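Local atomic coordinates of NADPH-dependent nitro/flavin reductase (Bacillus subtilis, PDB entry 3N2S), a protein that reduces FMN with NADPH as the electron donor, and also reduces nitroaromatic compounds, quinones and azo dyes. Residues A[128-133]-A[163-168]. Sequence-based numbering, arbitrary orientation.
Sequences MGLGIC and VGHPAN. With FMN (flavin mononucleotide), chain E.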
HETATM    1  N   MSE A 128     -11.974 -16.082   3.155  1.00 25.84           N
HETATM    2  CA  MSE A 128     -13.392 -16.472   3.149  1.00 28.23           C
HETATM    3  C   MSE A 128     -13.753 -17.312   1.917  1.00 28.51           C
HETATM    4  O   MSE A 128     -14.903 -17.716   1.772  1.00 29.28           O
HETATM    5  CB  MSE A 128     -14.295 -15.223   3.175  1.00 32.18           C
HETATM    6  CG  MSE A 128     -14.224 -14.420   4.467  1.00 42.62           C
HETATM    7 SE   MSE A 128     -15.239 -12.767   4.248  1.00 54.92          SE
HETATM    8  CE  MSE A 128     -14.015 -11.520   4.843  1.00 51.47           C
ATOM      9  N   GLY A 129     -12.790 -17.522   1.031  1.00 21.90           N
ATOM     10  CA  GLY A 129     -12.992 -18.243  -0.223  1.00 20.49           C
ATOM     11  C   GLY A 129     -13.468 -17.326  -1.335  1.00 23.99           C
ATOM     12  O   GLY A 129     -13.885 -17.791  -2.403  1.00 24.14           O
ATOM     13  N   LEU A 130     -13.431 -16.002  -1.102  1.00 19.12           N
ATOM     14  CA  LEU A 130     -13.828 -15.069  -2.150  1.00 18.24           C
ATOM     15  C   LEU A 130     -12.611 -14.765  -3.031  1.00 20.98           C
ATOM     16  O   LEU A 130     -11.480 -14.980  -2.619  1.00 20.49           O
ATOM     17  CB  LEU A 130     -14.409 -13.748  -1.563  1.00 18.45           C
ATOM     18  CG  LEU A 130     -15.671 -13.866  -0.693  1.00 22.91           C
ATOM     19  CD1 LEU A 130     -15.864 -12.619   0.162  1.00 22.55           C
ATOM     20  CD2 LEU A 130     -16.909 -14.171  -1.544  1.00 22.65           C
ATOM     21  N   GLY A 131     -12.869 -14.290  -4.238  1.00 18.19           N
ATOM     22  CA  GLY A 131     -11.842 -13.872  -5.175  1.00 16.98           C
ATOM     23  C   GLY A 131     -11.784 -12.359  -5.217  1.00 17.87           C
ATOM     24  O   GLY A 131     -12.787 -11.683  -4.918  1.00 14.22           O
ATOM     25  N   ILE A 132     -10.587 -11.818  -5.536  1.00 13.02           N
ATOM     26  CA  ILE A 132     -10.393 -10.370  -5.655  1.00 12.57           C
ATOM     27  C   ILE A 132      -9.620 -10.026  -6.924  1.00 15.59           C
ATOM     28  O   ILE A 132      -8.806 -10.820  -7.401  1.00 13.92           O
ATOM     29  CB  ILE A 132      -9.723  -9.714  -4.391  1.00 14.87           C
ATOM     30  CG1 ILE A 132      -8.238 -10.138  -4.176  1.00 15.33           C
ATOM     31  CG2 ILE A 132     -10.533  -9.909  -3.106  1.00 13.13           C
ATOM     32  CD1 ILE A 132      -7.158  -9.211  -4.861  1.00 20.13           C
ATOM     33  N   CYS A 133      -9.790  -8.785  -7.387  1.00 13.27           N
ATOM     34  CA  CYS A 133      -8.996  -8.212  -8.463  1.00 11.68           C
ATOM     35  C   CYS A 133      -8.922  -6.714  -8.257  1.00 13.06           C
ATOM     36  O   CYS A 133      -9.958  -6.046  -8.172  1.00 10.25           O
ATOM     37  CB  CYS A 133      -9.494  -8.570  -9.866  1.00 10.57           C
ATOM     38  SG  CYS A 133      -8.294  -8.184 -11.175  1.00 13.83           S
ATOM     39  N   VAL A 163     -14.627  -7.750  -5.673  1.00 11.20           N
ATOM     40  CA  VAL A 163     -14.677  -8.873  -4.734  1.00 12.30           C
ATOM     41  C   VAL A 163     -15.921  -9.710  -5.073  1.00 17.62           C
ATOM     42  O   VAL A 163     -16.972  -9.144  -5.339  1.00 16.79           O
ATOM     43  CB  VAL A 163     -14.716  -8.414  -3.244  1.00 16.60           C
ATOM     44  CG1 VAL A 163     -14.621  -9.620  -2.308  1.00 16.02           C
ATOM     45  CG2 VAL A 163     -13.603  -7.395  -2.923  1.00 16.49           C
ATOM     46  N   GLY A 164     -15.792 -11.027  -5.064  1.00 16.95           N
ATOM     47  CA  GLY A 164     -16.937 -11.889  -5.335  1.00 17.45           C
ATOM     48  C   GLY A 164     -16.646 -13.367  -5.209  1.00 22.35           C
ATOM     49  O   GLY A 164     -15.532 -13.768  -4.848  1.00 20.53           O
ATOM     50  N   HIS A 165     -17.660 -14.180  -5.521  1.00 20.10           N
ATOM     51  CA  HIS A 165     -17.590 -15.640  -5.499  1.00 20.37           C
ATOM     52  C   HIS A 165     -16.997 -16.039  -6.834  1.00 23.53           C
ATOM     53  O   HIS A 165     -17.561 -15.681  -7.861  1.00 22.84           O
ATOM     54  CB  HIS A 165     -19.002 -16.251  -5.315  1.00 20.92           C
ATOM     55  CG  HIS A 165     -19.590 -15.963  -3.968  1.00 23.77           C
ATOM     56  ND1 HIS A 165     -19.321 -16.773  -2.887  1.00 25.19           N
ATOM     57  CD2 HIS A 165     -20.361 -14.927  -3.555  1.00 25.04           C
ATOM     58  CE1 HIS A 165     -19.953 -16.227  -1.861  1.00 24.78           C
ATOM     59  NE2 HIS A 165     -20.595 -15.118  -2.214  1.00 24.80           N
ATOM     60  N   PRO A 166     -15.813 -16.687  -6.878  1.00 20.82           N
ATOM     61  CA  PRO A 166     -15.225 -17.003  -8.186  1.00 21.42           C
ATOM     62  C   PRO A 166     -16.051 -17.989  -9.019  1.00 25.47           C
ATOM     63  O   PRO A 166     -16.574 -18.956  -8.472  1.00 25.61           O
ATOM     64  CB  PRO A 166     -13.846 -17.572  -7.823  1.00 23.14           C
ATOM     65  CG  PRO A 166     -13.600 -17.155  -6.384  1.00 27.38           C
ATOM     66  CD  PRO A 166     -14.957 -17.154  -5.772  1.00 23.34           C
ATOM     67  N   ALA A 167     -16.182 -17.716 -10.325  1.00 21.74           N
ATOM     68  CA  ALA A 167     -16.858 -18.584 -11.298  1.00 22.68           C
ATOM     69  C   ALA A 167     -15.783 -19.460 -12.000  1.00 30.84           C
ATOM     70  O   ALA A 167     -16.091 -20.503 -12.566  1.00 30.92           O
ATOM     71  CB  ALA A 167     -17.605 -17.748 -12.317  1.00 23.02           C
ATOM     72  N   ASN A 168     -14.518 -19.009 -11.946  1.00 28.53           N
ATOM     73  CA  ASN A 168     -13.330 -19.663 -12.505  1.00 29.14           C
ATOM     74  C   ASN A 168     -12.169 -19.304 -11.568  1.00 34.22           C
ATOM     75  O   ASN A 168     -12.011 -18.126 -11.235  1.00 34.32           O
ATOM     76  CB  ASN A 168     -13.071 -19.157 -13.939  1.00 28.02           C
ATOM     77  CG  ASN A 168     -11.951 -19.837 -14.689  1.00 55.22           C
ATOM     78  OD1 ASN A 168     -10.787 -19.876 -14.260  1.00 47.19           O
ATOM     79  ND2 ASN A 168     -12.270 -20.326 -15.879  1.00 51.43           N
TER
HETATM   80  N1  FMN E 400      -5.902  -6.405 -13.167  1.00 11.45           N
HETATM   81  C2  FMN E 400      -6.857  -6.102 -14.086  1.00 11.84           C
HETATM   82  O2  FMN E 400      -7.406  -7.001 -14.752  1.00 12.13           O
HETATM   83  N3  FMN E 400      -7.232  -4.813 -14.299  1.00 11.57           N
HETATM   84  C4  FMN E 400      -6.764  -3.701 -13.642  1.00 11.69           C
HETATM   85  O4  FMN E 400      -7.156  -2.550 -13.874  1.00 12.20           O
HETATM   86  C4A FMN E 400      -5.739  -3.974 -12.609  1.00 11.22           C
HETATM   87  N5  FMN E 400      -5.268  -2.996 -11.876  1.00 11.16           N
HETATM   88  C5A FMN E 400      -4.415  -3.342 -10.806  1.00 11.25           C
HETATM   89  C6  FMN E 400      -3.999  -2.296  -9.940  1.00 11.52           C
HETATM   90  C7  FMN E 400      -3.249  -2.573  -8.806  1.00 11.89           C
HETATM   91  C7M FMN E 400      -2.915  -1.442  -7.845  1.00 12.99           C
HETATM   92  C8  FMN E 400      -2.781  -3.923  -8.565  1.00 12.05           C
HETATM   93  C8M FMN E 400      -1.916  -4.253  -7.399  1.00 13.35           C
HETATM   94  C9  FMN E 400      -3.165  -4.983  -9.439  1.00 11.75           C
HETATM   95  C9A FMN E 400      -3.963  -4.720 -10.576  1.00 11.27           C
HETATM   96  N10 FMN E 400      -4.466  -5.734 -11.433  1.00 11.16           N
HETATM   97  C10 FMN E 400      -5.363  -5.456 -12.417  1.00 11.44           C
HETATM   98  C1' FMN E 400      -4.061  -7.139 -11.204  1.00 11.28           C
HETATM   99  C2' FMN E 400      -2.628  -7.347 -11.715  1.00 11.32           C
HETATM  100  O2' FMN E 400      -2.700  -7.415 -13.078  1.00 10.83           O
HETATM  101  C3' FMN E 400      -2.155  -8.692 -11.172  1.00 11.82           C
HETATM  102  O3' FMN E 400      -2.114  -8.570  -9.718  1.00 12.78           O
HETATM  103  C4' FMN E 400      -0.750  -9.134 -11.778  1.00 12.64           C
HETATM  104  O4' FMN E 400      -0.990  -9.567 -13.132  1.00 13.83           O
HETATM  105  C5' FMN E 400      -0.231 -10.383 -11.013  1.00 12.92           C
HETATM  106  O5' FMN E 400      -1.237 -11.427 -11.174  1.00 12.55           O
HETATM  107  P   FMN E 400      -1.864 -12.207  -9.904  1.00 11.81           P
HETATM  108  O1P FMN E 400      -0.763 -12.923  -9.162  1.00 12.08           O
HETATM  109  O2P FMN E 400      -2.894 -13.048 -10.625  1.00 13.67           O
HETATM  110  O3P FMN E 400      -2.592 -11.103  -9.119  1.00 12.50           O
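The carbonyl oxygen of Gly164 receives the N-H of Gly131 at 2.8 Å, an almost straight bond (168° at the hydrogen) that meets the oxygen nearly end-on to its C=O. Leu130 packs against the same oxygen, its CA lying 3.4 Å from Gly164 O, with CB and CD2 close by. The bond is returned by Gly164 N to Gly131 O at 3.1 Å, where the donor stands 19° out of the carbonyl plane. Val163 CA adds a C-H...O contact to Gly131 O. Two glycines thus form one of the hydrogen-bonded pairs joining strand 131-135 to strand 155-164 in the antiparallel sheet of this nitroreductase alpha-beta-alpha sandwich. Pro166 CG packs against the glycine backbone, 3.7 Å from Gly131 N. At the next, non-hydrogen-bonded pair, Ile132 CG2 meets Val163 CG2 at 4.0 Å, on the face covered by helix 104-127; beyond it, Cys133 carries the strand to the flavin, SG 3.6 Å from FMN N1. In the other direction Gly129, with positive phi, ends that helix in a Schellman motif. Just past this turn Leu130 divides its two methyls: CD1 goes to Val163 CG1, whereas CD2 sits 3.7 Å above the centre of the His165 imidazole, a CH-pi contact. A chi1 of -67° sets His165 CG beside its own backbone N, and from there the ring can offer a face to that methyl. Replacing His165 with a serine would probably leave Leu130 CD2 without its aromatic lid and open a gap beside Thr18 and Gln20, which the histidine side chain also touches.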